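Local coordinates for protein 2,3-bisphosphoglycerate-independent phosphoglycerate mutase (Pyrococcus horikoshii, PDB 2ZKT) that probably catalyses the interconversion of 2-phosphoglycerate and 3-phosphoglycerate in glycolysis as a metal-dependent mutase that works independently of 2,3-bisphosphoglycerate, at residues Gly274-Asn279 with Gly308-Pro313; Lys314-Leu319 with Thr349-Met354; Asp61-Ser66 with Gly345-Pro350; Val249-Leu254 with Met281-Lys286; Gly257-Arg260 with Asp265-Thr268. All coordinates share one frame; numbering follows the deposited sequence.

Contact 1: residues Gly274-Asn279 with Gly308-Pro313. With ZN (zinc ion), chain H.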
# COMPACT_ATOMS: atom_id res chain seq x y z
N GLY B 274 15.90 14.79 0.65
CA GLY B 274 15.58 14.39 -0.72
C GLY B 274 16.10 12.98 -1.03
O GLY B 274 16.27 12.57 -2.18
N GLU B 275 16.43 12.24 0.06
CA GLU B 275 16.92 10.88 -0.09
C GLU B 275 16.13 9.93 0.82
O GLU B 275 15.36 10.35 1.67
CB GLU B 275 18.41 10.85 0.29
CG GLU B 275 19.27 11.73 -0.63
CD GLU B 275 20.74 11.49 -0.34
OE1 GLU B 275 21.17 11.72 0.77
OE2 GLU B 275 21.47 11.15 -1.28
N TYR B 276 16.35 8.62 0.64
CA TYR B 276 15.64 7.60 1.42
C TYR B 276 15.58 7.87 2.92
O TYR B 276 14.62 7.46 3.59
CB TYR B 276 16.27 6.22 1.18
CG TYR B 276 16.29 5.78 -0.27
CD1 TYR B 276 15.14 5.87 -1.07
CD2 TYR B 276 17.45 5.25 -0.85
CE1 TYR B 276 15.14 5.44 -2.40
CE2 TYR B 276 17.47 4.82 -2.18
CZ TYR B 276 16.31 4.92 -2.95
OH TYR B 276 16.32 4.47 -4.26
N ASN B 277 16.58 8.57 3.46
CA ASN B 277 16.62 8.85 4.90
C ASN B 277 15.93 10.18 5.30
O ASN B 277 16.04 10.66 6.42
CB ASN B 277 18.09 8.84 5.37
CG ASN B 277 18.89 9.93 4.68
OD1 ASN B 277 19.41 9.75 3.58
ND2 ASN B 277 18.92 11.12 5.30
N THR B 278 15.22 10.77 4.32
CA THR B 278 14.51 12.03 4.55
C THR B 278 13.48 11.93 5.70
O THR B 278 12.96 10.86 6.01
CB THR B 278 13.78 12.40 3.25
OG1 THR B 278 14.75 12.64 2.23
CG2 THR B 278 12.93 13.66 3.45
N ASN B 279 13.21 13.09 6.34
CA ASN B 279 12.12 13.15 7.31
C ASN B 279 10.84 13.71 6.66
O ASN B 279 10.61 14.92 6.59
CB ASN B 279 12.55 14.06 8.47
CG ASN B 279 11.72 13.78 9.70
OD1 ASN B 279 10.49 13.79 9.67
ND2 ASN B 279 12.41 13.63 10.84
N GLY B 308 12.63 4.26 -8.62
CA GLY B 308 12.27 4.02 -10.01
C GLY B 308 13.52 3.94 -10.88
O GLY B 308 13.63 3.08 -11.75
N HIS B 309 14.46 4.85 -10.65
CA HIS B 309 15.70 4.86 -11.42
C HIS B 309 16.49 3.57 -11.17
O HIS B 309 17.17 3.07 -12.07
CB HIS B 309 16.55 6.08 -11.05
CG HIS B 309 16.25 7.30 -11.86
ND1 HIS B 309 16.56 7.40 -13.20
CD2 HIS B 309 15.67 8.48 -11.52
CE1 HIS B 309 16.18 8.59 -13.66
NE2 HIS B 309 15.64 9.26 -12.66
N ASP B 310 16.39 3.02 -9.95
CA ASP B 310 17.11 1.79 -9.62
C ASP B 310 16.36 0.46 -9.84
O ASP B 310 16.88 -0.61 -9.50
CB ASP B 310 17.61 1.85 -8.17
CG ASP B 310 18.63 2.94 -7.95
OD1 ASP B 310 19.63 2.98 -8.72
OD2 ASP B 310 18.45 3.76 -7.02
N ASN B 311 15.15 0.52 -10.41
CA ASN B 311 14.35 -0.68 -10.68
C ASN B 311 14.06 -1.49 -9.41
O ASN B 311 14.34 -2.70 -9.34
CB ASN B 311 15.08 -1.57 -11.69
CG ASN B 311 14.16 -2.62 -12.30
OD1 ASN B 311 14.30 -3.00 -13.46
ND2 ASN B 311 13.20 -3.10 -11.50
N LYS B 312 13.48 -0.82 -8.41
CA LYS B 312 13.13 -1.44 -7.14
C LYS B 312 11.66 -1.14 -6.81
O LYS B 312 11.35 -0.24 -6.01
CB LYS B 312 14.06 -0.90 -6.04
CG LYS B 312 15.54 -1.18 -6.31
CD LYS B 312 16.46 -0.54 -5.27
CE LYS B 312 16.44 0.98 -5.36
NZ LYS B 312 17.50 1.62 -4.52
N PRO B 313 10.73 -1.89 -7.45
CA PRO B 313 9.27 -1.78 -7.32
C PRO B 313 8.74 -1.80 -5.89
O PRO B 313 7.93 -0.96 -5.50
CB PRO B 313 8.76 -2.99 -8.13
CG PRO B 313 9.79 -3.13 -9.18
CD PRO B 313 11.08 -2.96 -8.41
ZN ZN H . 14.43 11.21 -11.93
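Tyr-276 CG stands beside its backbone N and opposite the carbonyl carbon (chi1 -58°), which sends the phenol out toward Lys-312, whose chain bends at chi3 (-68°) so that NZ turns up to the hydroxyl. Two turns of the chain meet here. The type I beta turn from Glu-275 to Thr-278, closed by Thr-278 N to Glu-275 O at 2.7 Å, carries the tyrosine, while helix 303-309 ends in a Schellman motif at Asn-311, which has positive phi, just before Lys-312 at the N-cap position of helix 313-331. Lys-312 NZ donates to Tyr-276 OH across the contact at 3.1 Å, coming in obliquely to the ring. The same ammonium is joined to Asp-310 OD2 by a weak bond of 3.4 Å within a salt bridge; phenol oxygen, ammonium and carboxylate form a small polar triangle at the surface, with Tyr-276 OH 3.6 Å from Asp-310 OD2. Pro-303, Ala-306, Leu-315 and Leu-319 touch Tyr-276 from the two helices. A leucine here would probably leave Lys-312 NZ with Asp-310 as its remaining mate in this contact and take away the polar tie between the turn and the helix end. The helix that ends here also reaches the metal centre, which Asp-305 and His-356 complete: one residue before Asp-310, His-309 binds the zinc ion through NE2 at 2.4 Å.

Contact 2: residues Lys314-Leu319 with Thr349-Met354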
# COMPACT_ATOMS: atom_id res chain seq x y z
N LYS B 314 9.20 -2.79 -5.11
CA LYS B 314 8.77 -2.93 -3.72
C LYS B 314 9.23 -1.71 -2.92
O LYS B 314 8.45 -1.12 -2.17
CB LYS B 314 9.39 -4.20 -3.12
CG LYS B 314 9.02 -5.50 -3.84
CD LYS B 314 7.85 -6.21 -3.16
CE LYS B 314 7.70 -7.64 -3.67
NZ LYS B 314 6.61 -8.36 -2.95
N LEU B 315 10.50 -1.34 -3.09
CA LEU B 315 11.04 -0.18 -2.39
C LEU B 315 10.24 1.07 -2.74
O LEU B 315 9.87 1.84 -1.84
CB LEU B 315 12.52 0.03 -2.76
CG LEU B 315 13.16 1.30 -2.17
CD1 LEU B 315 12.98 1.30 -0.66
CD2 LEU B 315 14.64 1.36 -2.54
N LYS B 316 9.98 1.27 -4.03
CA LYS B 316 9.22 2.44 -4.48
C LYS B 316 7.84 2.41 -3.82
O LYS B 316 7.38 3.43 -3.31
CB LYS B 316 9.09 2.44 -6.01
CG LYS B 316 8.32 3.65 -6.57
CD LYS B 316 8.41 3.68 -8.11
CE LYS B 316 7.61 4.83 -8.70
NZ LYS B 316 7.81 4.94 -10.18
N ALA B 317 7.20 1.24 -3.83
CA ALA B 317 5.88 1.10 -3.21
C ALA B 317 6.00 1.43 -1.71
O ALA B 317 5.14 2.11 -1.14
CB ALA B 317 5.34 -0.33 -3.40
N GLU B 318 7.08 0.95 -1.09
CA GLU B 318 7.33 1.21 0.33
C GLU B 318 7.44 2.73 0.57
O GLU B 318 6.90 3.27 1.55
CB GLU B 318 8.63 0.49 0.76
CG GLU B 318 8.80 0.28 2.27
CD GLU B 318 9.11 1.57 3.02
OE1 GLU B 318 10.14 2.22 2.71
OE2 GLU B 318 8.32 1.93 3.93
N LEU B 319 8.13 3.42 -0.33
CA LEU B 319 8.29 4.87 -0.21
C LEU B 319 6.97 5.62 -0.45
O LEU B 319 6.70 6.65 0.17
CB LEU B 319 9.35 5.32 -1.21
CG LEU B 319 10.74 4.86 -0.78
CD1 LEU B 319 11.80 5.04 -1.88
CD2 LEU B 319 11.26 5.59 0.46
N THR B 349 8.34 7.47 -13.81
CA THR B 349 9.67 6.88 -13.79
C THR B 349 9.48 5.40 -13.54
O THR B 349 9.66 4.93 -12.42
CB THR B 349 10.56 7.47 -12.68
OG1 THR B 349 10.72 8.88 -12.89
CG2 THR B 349 11.96 6.81 -12.72
N PRO B 350 9.08 4.66 -14.58
CA PRO B 350 8.85 3.21 -14.50
C PRO B 350 10.11 2.46 -14.06
O PRO B 350 11.21 2.78 -14.50
CB PRO B 350 8.44 2.84 -15.94
CG PRO B 350 7.97 4.13 -16.54
CD PRO B 350 8.92 5.15 -15.97
N CYS B 351 9.94 1.46 -13.19
CA CYS B 351 11.07 0.67 -12.73
C CYS B 351 11.68 -0.09 -13.92
O CYS B 351 12.90 -0.21 -14.03
CB CYS B 351 10.62 -0.30 -11.63
SG CYS B 351 10.20 0.52 -10.05
N GLU B 352 10.83 -0.59 -14.82
CA GLU B 352 11.31 -1.33 -15.99
C GLU B 352 12.09 -0.43 -16.96
O GLU B 352 12.80 -0.93 -17.84
CB GLU B 352 10.15 -2.00 -16.75
CG GLU B 352 9.30 -1.04 -17.59
CD GLU B 352 8.44 -1.76 -18.63
OE1 GLU B 352 7.62 -2.64 -18.25
OE2 GLU B 352 8.58 -1.45 -19.84
N VAL B 353 11.94 0.89 -16.83
CA VAL B 353 12.65 1.82 -17.73
C VAL B 353 13.90 2.41 -17.06
O VAL B 353 14.86 2.76 -17.75
CB VAL B 353 11.71 2.99 -18.17
CG1 VAL B 353 12.44 3.91 -19.17
CG2 VAL B 353 10.45 2.43 -18.80
N MET B 354 13.88 2.50 -15.73
CA MET B 354 15.01 3.03 -14.96
C MET B 354 15.37 4.48 -15.33
O MET B 354 16.53 4.91 -15.23
CB MET B 354 16.25 2.12 -15.14
CG MET B 354 16.08 0.74 -14.50
SD MET B 354 17.53 -0.35 -14.69
CE MET B 354 18.61 0.27 -13.35
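Lys-316 NZ is a crowded donor: it reaches Thr-349 O at 2.9 Å, a weak bond, while its salt bridge to Asp-17 OD2 and its bonds to Gly-14 O and, weakly, to Gly-16 O come from the loop after strand 6-12. The ammonium is buried, and these oxygens, one of them a carboxylate, would be expected to offset its charge. Its reach comes from a straight chain: CG is opposite the backbone N (chi1 -179°) and every later torsion is close to 180°, so the methylenes run out from helix 313-331 and deliver NZ to the loop 349-354. Alongside that chain sits Cys-351, whose SG lies 4.1 Å from Lys-316 CD in plain van der Waals contact. The cysteine side chain leaves the backbone toward the helix, and with SG anti to the carbonyl carbon (chi1 -71°) the sulfur lies beside the lysine methylenes. The loop belongs to the metal-bearing segment that follows strand 339-344 in this member of the alkaline phosphatase superfamily. The side chain of Thr-349 lies about 4 Å (nearest atoms) from a zinc ion, and its OG1 bonds to OD1 of Asp-305, a zinc ligand, which is consistent with a second-shell role in orienting that carboxylate. Asp-17 serves both sides, since its OD1 receives Cys-351 N while its OD2 pairs with the lysine. Further on, the loop folds into a compact turn in which Pro-350 O accepts two backbone donors, Val-353 N at 3.1 Å and Met-354 N at 3.0 Å.

Contact 3: residues Asp61-Ser66 with Gly345-Pro350. With ZN (zinc ion), chain G.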
# COMPACT_ATOMS: atom_id res chain seq x y z
N ASP B 61 13.32 19.46 -14.25
CA ASP B 61 13.15 20.92 -14.31
C ASP B 61 11.98 21.37 -15.20
O ASP B 61 11.14 22.17 -14.77
CB ASP B 61 14.47 21.59 -14.75
CG ASP B 61 15.05 20.97 -16.02
OD1 ASP B 61 14.51 19.95 -16.50
OD2 ASP B 61 16.07 21.50 -16.53
N THR B 62 11.93 20.85 -16.43
CA THR B 62 10.86 21.19 -17.37
C THR B 62 9.47 20.69 -16.88
O THR B 62 8.44 21.31 -17.15
CB THR B 62 11.13 20.59 -18.79
OG1 THR B 62 11.23 19.15 -18.69
CG2 THR B 62 12.44 21.15 -19.38
N ALA B 63 9.47 19.57 -16.15
CA ALA B 63 8.22 19.00 -15.63
C ALA B 63 7.64 19.92 -14.56
O ALA B 63 6.42 20.07 -14.45
CB ALA B 63 8.47 17.60 -15.04
N HIS B 64 8.52 20.53 -13.76
CA HIS B 64 8.06 21.41 -12.68
C HIS B 64 7.64 22.79 -13.19
O HIS B 64 6.78 23.45 -12.62
CB HIS B 64 9.17 21.53 -11.63
CG HIS B 64 9.07 20.40 -10.62
ND1 HIS B 64 9.84 19.28 -10.66
CD2 HIS B 64 8.21 20.30 -9.51
CE1 HIS B 64 9.46 18.54 -9.59
NE2 HIS B 64 8.49 19.13 -8.89
N LEU B 65 8.29 23.27 -14.28
CA LEU B 65 7.79 24.52 -14.86
C LEU B 65 6.34 24.32 -15.29
O LEU B 65 5.48 25.19 -15.19
CB LEU B 65 8.62 24.88 -16.11
CG LEU B 65 9.96 25.59 -15.83
CD1 LEU B 65 10.85 25.64 -17.07
CD2 LEU B 65 9.81 27.05 -15.38
N SER B 66 6.11 23.11 -15.83
CA SER B 66 4.77 22.74 -16.28
C SER B 66 3.79 22.65 -15.10
O SER B 66 2.71 23.23 -15.12
CB SER B 66 4.87 21.38 -17.00
OG SER B 66 3.59 21.00 -17.50
N GLY B 345 2.48 13.36 -9.67
CA GLY B 345 3.92 13.35 -9.87
C GLY B 345 4.30 14.30 -11.01
O GLY B 345 3.51 14.58 -11.90
N ASP B 346 5.52 14.86 -10.92
CA ASP B 346 5.98 15.71 -12.01
C ASP B 346 6.21 14.90 -13.29
O ASP B 346 6.35 15.44 -14.39
CB ASP B 346 7.28 16.41 -11.57
CG ASP B 346 8.30 15.37 -11.14
OD1 ASP B 346 7.89 14.38 -10.52
OD2 ASP B 346 9.49 15.55 -11.42
N HIS B 347 6.29 13.56 -13.12
CA HIS B 347 6.44 12.69 -14.29
C HIS B 347 6.46 11.20 -13.88
O HIS B 347 6.46 10.84 -12.71
CB HIS B 347 7.74 13.07 -15.00
CG HIS B 347 8.92 12.80 -14.10
ND1 HIS B 347 9.35 11.55 -13.78
CD2 HIS B 347 9.77 13.73 -13.49
CE1 HIS B 347 10.43 11.73 -13.00
NE2 HIS B 347 10.71 13.03 -12.80
N SER B 348 6.44 10.33 -14.91
CA SER B 348 6.55 8.89 -14.66
C SER B 348 8.00 8.42 -14.69
O SER B 348 8.82 8.89 -15.47
CB SER B 348 5.76 8.15 -15.74
OG SER B 348 4.36 8.27 -15.44
N THR B 349 8.34 7.47 -13.81
CA THR B 349 9.67 6.88 -13.79
C THR B 349 9.48 5.40 -13.54
O THR B 349 9.66 4.93 -12.42
CB THR B 349 10.56 7.47 -12.68
OG1 THR B 349 10.72 8.88 -12.89
CG2 THR B 349 11.96 6.81 -12.72
N PRO B 350 9.08 4.66 -14.58
CA PRO B 350 8.85 3.21 -14.50
C PRO B 350 10.11 2.46 -14.06
O PRO B 350 11.21 2.78 -14.50
CB PRO B 350 8.44 2.84 -15.94
CG PRO B 350 7.97 4.13 -16.54
CD PRO B 350 8.92 5.15 -15.97
ZN ZN G . 11.43 14.47 -10.98
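A zinc site of the alkaline phosphatase superfamily is built at this contact, where helix 60-67 meets the loop after strand 339-344. Asp-346 OD2 and His-347 NE2 bind the zinc ion at 2.3 Å and 2.4 Å, and Asp-13 and Ser-60, the latter at the head of the same helix, complete it. Both side chains from the loop have CG wedged between the backbone N and the carbonyl carbon (chi1 55° for Asp-346, 64° for His-347), which turns the carboxylate and the imidazole to the metal from consecutive residues. Helix 60-67 presses on this pair by small and flat groups. Ala-63 CB lies 3.1 Å from Asp-346 O, a tight fit, and it also approaches the edge of the His-347 ring. His-64 lays one ring face over Asp-346 in a CH-pi contact, with Asp-346 CB 4.0 Å from the centroid of the His-64 ring and displaced toward the rim; ring and carboxylate planes are 37° apart. The ring is held in turn by ND1, bonded to Ser-60 O. An alanine in place of His-64 would probably open a gap over the Asp-346 methylene and leave Ser-60 O without its imidazole partner. Through its other ring nitrogen, His-347 ND1 donates to Ser-348 O at 3.2 Å, from well above the carbonyl plane. Oriented so, the imidazole offers NE2 to the metal, while His-64, in the second shell, probably steadies the aspartate and, through Ser-60 O, the backbone of another zinc ligand.

Contact 4: residues Val249-Leu254 with Met281-Lys286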
# COMPACT_ATOMS: atom_id res chain seq x y z
N VAL B 249 7.94 23.46 0.41
CA VAL B 249 8.77 22.60 1.26
C VAL B 249 9.54 21.72 0.28
O VAL B 249 8.97 20.79 -0.30
CB VAL B 249 7.90 21.72 2.18
CG1 VAL B 249 8.78 20.76 2.96
CG2 VAL B 249 7.09 22.60 3.12
N ILE B 250 10.82 22.01 0.09
CA ILE B 250 11.61 21.26 -0.89
C ILE B 250 13.03 20.97 -0.40
O ILE B 250 13.62 21.77 0.32
CB ILE B 250 11.69 22.06 -2.20
CG1 ILE B 250 10.30 22.61 -2.55
CG2 ILE B 250 12.28 21.19 -3.31
CD1 ILE B 250 10.30 23.60 -3.69
N ALA B 251 13.58 19.83 -0.82
CA ALA B 251 14.94 19.46 -0.44
C ALA B 251 15.88 19.44 -1.65
O ALA B 251 16.94 20.08 -1.63
CB ALA B 251 14.94 18.08 0.26
N VAL B 252 15.49 18.72 -2.71
CA VAL B 252 16.33 18.63 -3.90
C VAL B 252 16.63 20.01 -4.50
O VAL B 252 15.73 20.83 -4.70
CB VAL B 252 15.68 17.76 -4.99
CG1 VAL B 252 16.69 17.42 -6.07
CG2 VAL B 252 15.13 16.50 -4.36
N ALA B 253 17.92 20.24 -4.78
CA ALA B 253 18.40 21.51 -5.33
C ALA B 253 17.68 21.99 -6.60
O ALA B 253 17.16 23.11 -6.64
CB ALA B 253 19.91 21.40 -5.61
N LEU B 254 17.65 21.14 -7.62
CA LEU B 254 17.03 21.50 -8.89
C LEU B 254 15.57 21.98 -8.78
O LEU B 254 15.16 22.91 -9.48
CB LEU B 254 17.12 20.33 -9.88
CG LEU B 254 16.61 20.61 -11.29
CD1 LEU B 254 17.29 21.85 -11.86
CD2 LEU B 254 16.87 19.40 -12.18
N MET B 281 7.70 13.30 7.68
CA MET B 281 6.79 13.86 8.67
C MET B 281 7.19 15.29 9.04
O MET B 281 6.39 16.10 9.52
CB MET B 281 6.79 12.96 9.92
CG MET B 281 6.30 11.53 9.66
SD MET B 281 4.69 11.48 8.83
CE MET B 281 3.65 11.11 10.26
N ALA B 282 8.49 15.58 8.83
CA ALA B 282 8.99 16.93 9.06
C ALA B 282 8.52 17.88 7.97
O ALA B 282 8.24 19.05 8.20
CB ALA B 282 10.52 16.89 9.10
N LYS B 283 8.42 17.35 6.75
CA LYS B 283 7.95 18.14 5.61
C LYS B 283 6.47 18.47 5.79
O LYS B 283 6.02 19.59 5.52
CB LYS B 283 8.17 17.37 4.31
CG LYS B 283 9.61 17.39 3.82
CD LYS B 283 9.80 16.52 2.59
CE LYS B 283 11.22 16.63 2.08
NZ LYS B 283 11.50 15.61 1.03
N ALA B 284 5.72 17.48 6.27
CA ALA B 284 4.28 17.64 6.49
C ALA B 284 4.07 18.66 7.60
O ALA B 284 3.24 19.56 7.49
CB ALA B 284 3.65 16.31 6.86
N LYS B 285 4.83 18.50 8.69
CA LYS B 285 4.73 19.39 9.84
C LYS B 285 4.91 20.83 9.34
O LYS B 285 4.09 21.71 9.65
CB LYS B 285 5.82 19.02 10.86
CG LYS B 285 5.68 19.68 12.23
CD LYS B 285 6.23 21.11 12.24
CE LYS B 285 6.27 21.69 13.66
NZ LYS B 285 4.91 21.80 14.27
N LYS B 286 5.95 21.06 8.54
CA LYS B 286 6.23 22.39 7.99
C LYS B 286 5.15 22.89 7.02
O LYS B 286 4.76 24.07 7.07
CB LYS B 286 7.60 22.40 7.29
CG LYS B 286 8.05 23.78 6.82
CD LYS B 286 8.11 24.76 7.99
CE LYS B 286 8.37 26.19 7.52
NZ LYS B 286 8.31 27.16 8.66
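Val-249 meets two lysines of helix 280-291 with its two methyls, and in each case the valine and the lysine chain cross obliquely. CG1, opposite the backbone N (chi1 175°), goes to Lys-283: it lies 3.6 Å from CG and 3.7 Å from CB, so it touches the root of the lysine. CG2 goes to Lys-286, 4.0 Å from its CG, and lies as far from Lys-283 O. The two lysines then part. Lys-283 runs out extended across the strand end, its NZ 4.3 Å from Ala-251 CB, and continues to a weak hydrogen bond with His-300 O. Lys-286 bends at chi2 (58°), which carries its ammonium away from Val-249, where it makes a long, weak ion pair with Glu-289. This is helix-on-sheet packing in an alpha/beta fold: helix 280-291 belongs to the crossover from strand 265-267 to strand 296-301, and the strand it passes over, 246-249, lies between those two in the parallel part of the sheet. Leu-299 of strand 296-301 touches Val-249 and Lys-283. The neighbouring Ile-250 points away from this helix, to the other face of the sheet, where Val-255 and Ala-259 of helix 253-261 cover it. From Val-249 on, the chain leaves the strand and Ala-251 CB is its last touch on Lys-283 before Val-252, at the N-cap position of helix 253-261.

Contact 5: residues Gly257-Arg260 with Asp265-Thr268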
# COMPACT_ATOMS: atom_id res chain seq x y z
N GLY B 257 15.32 25.33 -7.05
CA GLY B 257 15.72 26.34 -8.02
C GLY B 257 14.56 26.81 -8.89
O GLY B 257 14.32 28.01 -9.04
N VAL B 258 13.85 25.85 -9.48
CA VAL B 258 12.71 26.19 -10.32
C VAL B 258 11.69 26.97 -9.49
O VAL B 258 11.22 28.03 -9.90
CB VAL B 258 12.04 24.92 -10.90
CG1 VAL B 258 10.76 25.30 -11.67
CG2 VAL B 258 13.02 24.18 -11.82
N ALA B 259 11.37 26.45 -8.31
CA ALA B 259 10.40 27.12 -7.44
C ALA B 259 10.83 28.55 -7.14
O ALA B 259 10.01 29.48 -7.18
CB ALA B 259 10.24 26.33 -6.15
N ARG B 260 12.12 28.75 -6.85
CA ARG B 260 12.64 30.09 -6.56
C ARG B 260 12.53 30.99 -7.78
O ARG B 260 12.10 32.14 -7.67
CB ARG B 260 14.11 30.02 -6.08
CG ARG B 260 14.24 29.87 -4.57
CD ARG B 260 15.64 29.49 -4.11
NE ARG B 260 15.68 29.33 -2.65
CZ ARG B 260 16.61 28.66 -1.98
NH1 ARG B 260 17.61 28.05 -2.63
NH2 ARG B 260 16.54 28.57 -0.66
N ASP B 265 8.78 31.02 -1.90
CA ASP B 265 9.67 31.19 -0.75
C ASP B 265 9.99 29.75 -0.33
O ASP B 265 9.21 29.12 0.38
CB ASP B 265 8.96 31.93 0.41
CG ASP B 265 8.77 33.41 0.13
OD1 ASP B 265 9.54 33.98 -0.67
OD2 ASP B 265 7.85 34.02 0.73
N VAL B 266 11.12 29.23 -0.78
CA VAL B 266 11.47 27.85 -0.47
C VAL B 266 12.00 27.57 0.94
O VAL B 266 12.82 28.32 1.48
CB VAL B 266 12.48 27.30 -1.52
CG1 VAL B 266 12.89 25.87 -1.18
CG2 VAL B 266 11.83 27.34 -2.91
N TYR B 267 11.50 26.48 1.52
CA TYR B 267 11.88 26.05 2.86
C TYR B 267 12.36 24.60 2.81
O TYR B 267 11.84 23.79 2.03
CB TYR B 267 10.69 26.11 3.82
CG TYR B 267 10.18 27.51 4.08
CD1 TYR B 267 9.25 28.11 3.22
CD2 TYR B 267 10.63 28.25 5.18
CE1 TYR B 267 8.77 29.39 3.46
CE2 TYR B 267 10.16 29.55 5.43
CZ TYR B 267 9.23 30.11 4.56
OH TYR B 267 8.75 31.39 4.79
N THR B 268 13.35 24.29 3.64
CA THR B 268 13.90 22.94 3.73
C THR B 268 13.99 22.68 5.23
O THR B 268 14.99 23.02 5.87
CB THR B 268 15.30 22.85 3.11
OG1 THR B 268 15.30 23.46 1.80
CG2 THR B 268 15.74 21.39 3.00
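Val-266 points one methyl, CG2, into the angle between Ala-259 and Arg-260 of helix 253-261, and this is where the contact is tight. CG2 lies 3.7 Å from Ala-259 CB and 3.9 Å from Arg-260 CG, which meet it from directions about at right angles. It is brought there by its place opposite the carbonyl carbon, CG1 being opposite the backbone N (chi1 178°). Ala-259 is buried, with Phe-68, Ile-250 and Phe-264 also touching it. The looser side is the arginine. Extended from CG to NE, it passes the valine at about a right angle and NE comes within 4.0 Å of Val-266 CB, but the guanidinium meets that carbon only obliquely and makes no bond to the strand; NH1 goes instead to Leu-85 O. Solvent is near on this side: Arg-260 is partly exposed, and exposed Asp-265 turns its side chain away from the helix, with OD2 bonded to Tyr-294 OH. The contact closes the beta-alpha-beta unit of strand 246-249, helix 253-261 and strand 265-267, in which the helix is tied back onto the strand that follows it. Strand 265-267 is the outermost of its sheet within this chain. Tyr-267, next to Val-266, turns to the other face, against helix 280-291. The chemistry is therefore apolar packing bordered by a charged group: the arginine lends its methylenes to the valine and spends its charged end on a carbonyl outside the unit.

Contact 3 lies deepest, its centre about 7 Å from the centre of the chain, and contact 2 is also buried though farther out; both depend on the loop after strand 339-344 and share Thr-349 and Pro-350, but contact 3 is built on zinc ligands and contact 2 on a buried lysine ammonium. Contact 1 lies at the surface and is polar, yet it adjoins contact 2, where His-309 ND1 reaches Met-354 O. Contacts 4 and 5, only partly buried, are mainly apolar: contact 4 packs helix 280-291 and contact 5 helix 253-261 against opposite faces of the sheet, stitched by Ile-250 to Tyr-267 and Thr-268. Contact 3 touches both lightly, through Asp-61 on Leu-254 and His-64 on Val-258.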